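Heme oxygenase (Leptospira interrogans, PDB 5KZL) probably catalyses the oxidative opening of heme, releasing biliverdin, iron and carbon monoxide. Local coordinates at residues H47-E59 against P98-V111. The protein carries 1 engineered substitution. Numbering follows the deposited sequence. Where two conformers were deposited one is given.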
loop_
_atom_site.group_PDB
_atom_site.type_symbol
_atom_site.label_atom_id
_atom_site.label_comp_id
_atom_site.label_asym_id
_atom_site.label_seq_id
_atom_site.Cartn_x
_atom_site.Cartn_y
_atom_site.Cartn_z
ATOM N N HIS A 47 -1.088 11.768 -6.495
ATOM C CA HIS A 47 -1.475 10.633 -5.674
ATOM C C HIS A 47 -0.430 9.496 -5.882
ATOM O O HIS A 47 0.059 8.940 -4.893
ATOM C CB HIS A 47 -2.916 10.249 -6.054
ATOM C CG HIS A 47 -3.257 8.802 -5.953
ATOM N ND1 HIS A 47 -3.745 8.264 -4.780
ATOM C CD2 HIS A 47 -3.269 7.848 -6.914
ATOM C CE1 HIS A 47 -4.016 6.994 -5.054
ATOM N NE2 HIS A 47 -3.708 6.690 -6.313
ATOM N N LEU A 48 -0.021 9.218 -7.153
ATOM C CA LEU A 48 1.036 8.225 -7.436
ATOM C C LEU A 48 2.390 8.653 -6.871
ATOM O O LEU A 48 3.156 7.789 -6.465
ATOM C CB LEU A 48 1.200 7.903 -8.953
ATOM C CG LEU A 48 -0.020 7.350 -9.701
ATOM C CD1 LEU A 48 0.212 7.353 -11.205
ATOM C CD2 LEU A 48 -0.427 5.964 -9.208
ATOM N N GLU A 49 2.684 9.965 -6.836
ATOM C CA GLU A 49 3.963 10.443 -6.291
ATOM C C GLU A 49 4.071 10.109 -4.836
ATOM O O GLU A 49 5.121 9.644 -4.416
ATOM C CB GLU A 49 4.102 11.944 -6.447
ATOM C CG GLU A 49 4.274 12.356 -7.887
ATOM C CD GLU A 49 4.325 13.853 -8.058
ATOM O OE1 GLU A 49 4.022 14.587 -7.094
ATOM O OE2 GLU A 49 4.694 14.294 -9.162
ATOM N N ALA A 50 2.993 10.365 -4.060
ATOM C CA ALA A 50 2.956 10.064 -2.629
ATOM C C ALA A 50 3.178 8.559 -2.412
ATOM O O ALA A 50 3.979 8.198 -1.560
ATOM C CB ALA A 50 1.627 10.501 -2.021
ATOM N N PHE A 51 2.519 7.692 -3.223
ATOM C CA PHE A 51 2.699 6.240 -3.136
ATOM C C PHE A 51 4.115 5.841 -3.529
ATOM O O PHE A 51 4.685 4.961 -2.890
ATOM C CB PHE A 51 1.660 5.496 -3.985
ATOM C CG PHE A 51 0.300 5.333 -3.338
ATOM C CD1 PHE A 51 0.168 5.271 -1.950
ATOM C CD2 PHE A 51 -0.842 5.159 -4.116
ATOM C CE1 PHE A 51 -1.087 5.092 -1.358
ATOM C CE2 PHE A 51 -2.081 4.930 -3.522
ATOM C CZ PHE A 51 -2.204 4.934 -2.148
ATOM N N TYR A 52 4.698 6.498 -4.542
ATOM C CA TYR A 52 6.083 6.184 -4.887
ATOM C C TYR A 52 7.003 6.275 -3.651
ATOM O O TYR A 52 7.752 5.330 -3.378
ATOM C CB TYR A 52 6.628 7.064 -6.017
ATOM C CG TYR A 52 8.118 6.824 -6.183
ATOM C CD1 TYR A 52 8.589 5.698 -6.852
ATOM C CD2 TYR A 52 9.051 7.634 -5.535
ATOM C CE1 TYR A 52 9.959 5.427 -6.942
ATOM C CE2 TYR A 52 10.420 7.381 -5.626
ATOM C CZ TYR A 52 10.869 6.270 -6.324
ATOM O OH TYR A 52 12.214 6.002 -6.399
ATOM N N TYR A 53 6.964 7.406 -2.931
ATOM C CA TYR A 53 7.836 7.596 -1.766
ATOM C C TYR A 53 7.540 6.584 -0.651
ATOM O O TYR A 53 8.450 6.051 -0.010
ATOM C CB TYR A 53 7.781 9.060 -1.292
ATOM C CG TYR A 53 8.407 9.999 -2.294
ATOM C CD1 TYR A 53 9.756 9.892 -2.629
ATOM C CD2 TYR A 53 7.645 10.971 -2.944
ATOM C CE1 TYR A 53 10.335 10.729 -3.578
ATOM C CE2 TYR A 53 8.210 11.802 -3.915
ATOM C CZ TYR A 53 9.566 11.698 -4.200
ATOM O OH TYR A 53 10.183 12.520 -5.119
ATOM N N VAL A 54 6.258 6.288 -0.455
ATOM C CA VAL A 54 5.826 5.349 0.590
ATOM C C VAL A 54 6.354 3.947 0.303
ATOM O O VAL A 54 7.007 3.348 1.164
ATOM C CB VAL A 54 4.279 5.391 0.722
ATOM C CG1 VAL A 54 3.752 4.210 1.542
ATOM C CG2 VAL A 54 3.818 6.730 1.304
ATOM N N TYR A 55 6.069 3.423 -0.898
ATOM C CA TYR A 55 6.522 2.079 -1.267
ATOM C C TYR A 55 8.034 1.982 -1.389
ATOM O O TYR A 55 8.569 0.951 -1.032
ATOM C CB TYR A 55 5.814 1.597 -2.537
ATOM C CG TYR A 55 4.366 1.221 -2.305
ATOM C CD1 TYR A 55 4.015 -0.071 -1.931
ATOM C CD2 TYR A 55 3.347 2.152 -2.477
ATOM C CE1 TYR A 55 2.680 -0.434 -1.741
ATOM C CE2 TYR A 55 2.004 1.796 -2.309
ATOM C CZ TYR A 55 1.682 0.503 -1.935
ATOM O OH TYR A 55 0.376 0.148 -1.757
ATOM N N GLU A 56 8.728 3.031 -1.870
ATOM C CA GLU A 56 10.196 3.029 -1.939
ATOM C C GLU A 56 10.759 2.779 -0.540
ATOM O O GLU A 56 11.627 1.920 -0.380
ATOM C CB GLU A 56 10.721 4.359 -2.497
ATOM C CG GLU A 56 12.225 4.541 -2.356
ATOM C CD GLU A 56 12.722 5.873 -2.876
ATOM O OE1 GLU A 56 12.260 6.927 -2.379
ATOM O OE2 GLU A 56 13.576 5.861 -3.791
ATOM N N SER A 57 10.255 3.510 0.470
ATOM C CA SER A 57 10.681 3.374 1.871
ATOM C C SER A 57 10.283 2.010 2.442
ATOM O O SER A 57 11.131 1.315 3.009
ATOM C CB SER A 57 10.085 4.482 2.727
ATOM O OG SER A 57 10.602 4.360 4.046
ATOM N N MET A 58 8.988 1.619 2.280
ATOM C CA MET A 58 8.536 0.333 2.787
ATOM C C MET A 58 9.376 -0.815 2.227
ATOM O O MET A 58 9.787 -1.678 3.011
ATOM C CB MET A 58 7.033 0.152 2.544
ATOM C CG MET A 58 6.495 -1.149 3.092
ATOM S SD MET A 58 4.699 -1.222 3.140
ATOM C CE MET A 58 4.323 -1.173 1.452
ATOM N N GLU A 59 9.697 -0.796 0.909
ATOM C CA GLU A 59 10.499 -1.837 0.249
ATOM C C GLU A 59 11.955 -1.781 0.672
ATOM O O GLU A 59 12.564 -2.837 0.863
ATOM C CB GLU A 59 10.288 -1.830 -1.269
ATOM C CG GLU A 59 8.817 -2.182 -1.503
ATOM C CD GLU A 59 8.037 -1.838 -2.759
ATOM O OE1 GLU A 59 8.645 -1.490 -3.794
ATOM O OE2 GLU A 59 6.798 -2.011 -2.720
ATOM N N PRO A 98 12.136 13.081 -9.537
ATOM C CA PRO A 98 11.785 13.168 -8.102
ATOM C C PRO A 98 12.140 14.500 -7.431
ATOM O O PRO A 98 11.385 14.968 -6.587
ATOM C CB PRO A 98 12.566 11.996 -7.472
ATOM C CG PRO A 98 12.768 11.036 -8.602
ATOM C CD PRO A 98 13.010 11.917 -9.793
ATOM N N ASN A 99 13.271 15.125 -7.810
ATOM C CA ASN A 99 13.675 16.398 -7.209
ATOM C C ASN A 99 12.738 17.546 -7.602
ATOM O O ASN A 99 12.576 18.498 -6.834
ATOM C CB ASN A 99 15.146 16.701 -7.496
ATOM C CG ASN A 99 16.068 15.632 -6.952
ATOM O OD1 ASN A 99 16.070 14.480 -7.413
ATOM N ND2 ASN A 99 16.846 15.977 -5.933
ATOM N N ASP A 100 12.066 17.418 -8.751
ATOM C CA ASP A 100 11.072 18.395 -9.202
ATOM C C ASP A 100 9.721 18.112 -8.516
ATOM O O ASP A 100 8.846 18.987 -8.489
ATOM C CB ASP A 100 10.924 18.363 -10.741
ATOM C CG ASP A 100 12.050 19.039 -11.510
ATOM O OD1 ASP A 100 12.717 19.936 -10.931
ATOM O OD2 ASP A 100 12.248 18.694 -12.699
ATOM N N HIS A 101 9.568 16.885 -7.945
ATOM C CA HIS A 101 8.349 16.433 -7.272
ATOM C C HIS A 101 8.693 15.745 -5.945
ATOM O O HIS A 101 8.503 14.527 -5.803
ATOM C CB HIS A 101 7.564 15.492 -8.201
ATOM C CG HIS A 101 7.265 16.075 -9.550
ATOM N ND1 HIS A 101 6.107 16.800 -9.782
ATOM C CD2 HIS A 101 7.989 16.026 -10.694
ATOM C CE1 HIS A 101 6.158 17.160 -11.055
ATOM N NE2 HIS A 101 7.274 16.723 -11.644
ATOM N N GLN A 102 9.259 16.534 -4.992
ATOM C CA GLN A 102 9.702 16.110 -3.652
ATOM C C GLN A 102 8.508 15.651 -2.795
ATOM O O GLN A 102 7.405 16.141 -3.029
ATOM C CB GLN A 102 10.451 17.256 -2.944
ATOM C CG GLN A 102 11.762 17.624 -3.637
ATOM C CD GLN A 102 12.787 18.274 -2.734
ATOM O OE1 GLN A 102 12.544 18.565 -1.555
ATOM N NE2 GLN A 102 13.972 18.517 -3.281
ATOM N N PRO A 103 8.684 14.725 -1.811
ATOM C CA PRO A 103 7.515 14.253 -1.030
ATOM C C PRO A 103 6.757 15.333 -0.262
ATOM O O PRO A 103 7.351 16.202 0.378
ATOM C CB PRO A 103 8.108 13.216 -0.074
ATOM C CG PRO A 103 9.565 13.468 -0.051
ATOM C CD PRO A 103 9.912 14.000 -1.414
ATOM N N SER A 104 5.426 15.278 -0.334
ATOM C CA SER A 104 4.534 16.182 0.382
ATOM C C SER A 104 4.733 16.014 1.908
ATOM O O SER A 104 5.345 15.029 2.341
ATOM C CB SER A 104 3.088 15.863 0.024
ATOM O OG SER A 104 2.660 14.686 0.695
ATOM N N VAL A 105 4.201 16.963 2.713
ATOM C CA VAL A 105 4.245 16.926 4.178
ATOM C C VAL A 105 3.707 15.563 4.724
ATOM O O VAL A 105 4.397 14.892 5.502
ATOM C CB VAL A 105 3.501 18.163 4.782
ATOM C CG1 VAL A 105 3.208 17.983 6.272
ATOM C CG2 VAL A 105 4.303 19.442 4.550
ATOM N N ALA A 106 2.493 15.161 4.304
ATOM C CA ALA A 106 1.873 13.908 4.758
ATOM C C ALA A 106 2.666 12.694 4.285
ATOM O O ALA A 106 2.724 11.713 5.017
ATOM C CB ALA A 106 0.437 13.811 4.279
ATOM N N THR A 107 3.307 12.775 3.087
ATOM C CA THR A 107 4.130 11.688 2.548
ATOM C C THR A 107 5.383 11.526 3.434
ATOM O O THR A 107 5.734 10.405 3.794
ATOM C CB THR A 107 4.459 11.921 1.068
ATOM O OG1 THR A 107 3.236 11.938 0.327
ATOM C CG2 THR A 107 5.387 10.841 0.491
ATOM N N GLN A 108 6.026 12.645 3.792
ATOM C CA GLN A 108 7.209 12.676 4.672
ATOM C C GLN A 108 6.949 12.069 6.061
ATOM O O GLN A 108 7.817 11.381 6.604
ATOM C CB GLN A 108 7.710 14.130 4.825
ATOM C CG GLN A 108 8.440 14.663 3.600
ATOM C CD GLN A 108 8.804 16.113 3.805
ATOM O OE1 GLN A 108 9.345 16.492 4.847
ATOM N NE2 GLN A 108 8.485 16.966 2.832
ATOM N N ASP A 109 5.769 12.337 6.639
ATOM C CA ASP A 109 5.424 11.806 7.946
ATOM C C ASP A 109 5.205 10.307 7.879
ATOM O O ASP A 109 5.569 9.589 8.814
ATOM C CB ASP A 109 4.211 12.530 8.514
ATOM C CG ASP A 109 4.494 13.993 8.854
ATOM O OD1 ASP A 109 5.697 14.374 8.940
ATOM O OD2 ASP A 109 3.533 14.743 9.054
ATOM N N TYR A 110 4.653 9.840 6.750
ATOM C CA TYR A 110 4.390 8.423 6.491
ATOM C C TYR A 110 5.736 7.700 6.348
ATOM O O TYR A 110 5.968 6.746 7.081
ATOM C CB TYR A 110 3.493 8.275 5.231
ATOM C CG TYR A 110 2.811 6.936 4.981
ATOM C CD1 TYR A 110 3.308 5.754 5.537
ATOM C CD2 TYR A 110 1.723 6.841 4.116
ATOM C CE1 TYR A 110 2.718 4.516 5.259
ATOM C CE2 TYR A 110 1.129 5.612 3.831
ATOM C CZ TYR A 110 1.620 4.456 4.416
ATOM O OH TYR A 110 1.072 3.241 4.079
ATOM N N VAL A 111 6.651 8.211 5.507
ATOM C CA VAL A 111 8.001 7.653 5.302
ATOM C C VAL A 111 8.784 7.624 6.641
ATOM O O VAL A 111 9.448 6.635 6.964
ATOM C CB VAL A 111 8.732 8.430 4.149
ATOM C CG1 VAL A 111 10.233 8.113 4.093
ATOM C CG2 VAL A 111 8.078 8.158 2.794
HETATM O O HOH W 1 4.009 17.127 -7.868
#
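Y53 meets P103 and H101 in a contact that illustrates how a partly exposed tyrosine can tie a connecting segment to a helix, the loop lying over one ring face and along the hydroxyl edge. With CG anti to its carbonyl carbon (chi1 -68°), the side chain carries the Y53 ring out to the loop 98-103, where OH donates to H101 O at 2.7 Å, approaching from above the carbonyl plane. P103 lies across one face of this ring, its CD 3.8 Å from the Y53 centroid in a CH-pi contact, while Y52 CD2 lies over the opposite face, toward the rim, so the ring has a neighbour on each side. Next to this hydroxyl, at H101, the extended E49 chain carries its carboxylate beside the imidazole ring, the two planes 58° apart. Water 1 links them, donating to E49 OE1 and hydrogen-bonding H101 ND1, and E49 OE2 also accepts from W96, whose ring stacks on H101.

Beyond the S104 N-cap, segments 47-59 and 105-111 run nearly parallel, their axes 9.2 Å apart at closest approach and 12° from each other. T107 fits closely here: OG1 sits 3.2 Å from A50 CB, and CG2 packs 3.5 Å from Y53 CB. One turn on, both methyls of V54 cover a face of Y110, CG1 lying 3.8 Å from the ring centroid, and V111 CG1 meets S57. Y110, whose OH is hydrogen-bonded to N205 and whose side chain lies about 7 Å from the bound heme, brings this side-by-side pairing of helices 41-64 and 105-120 close to the pocket of the all-helical heme oxygenase fold.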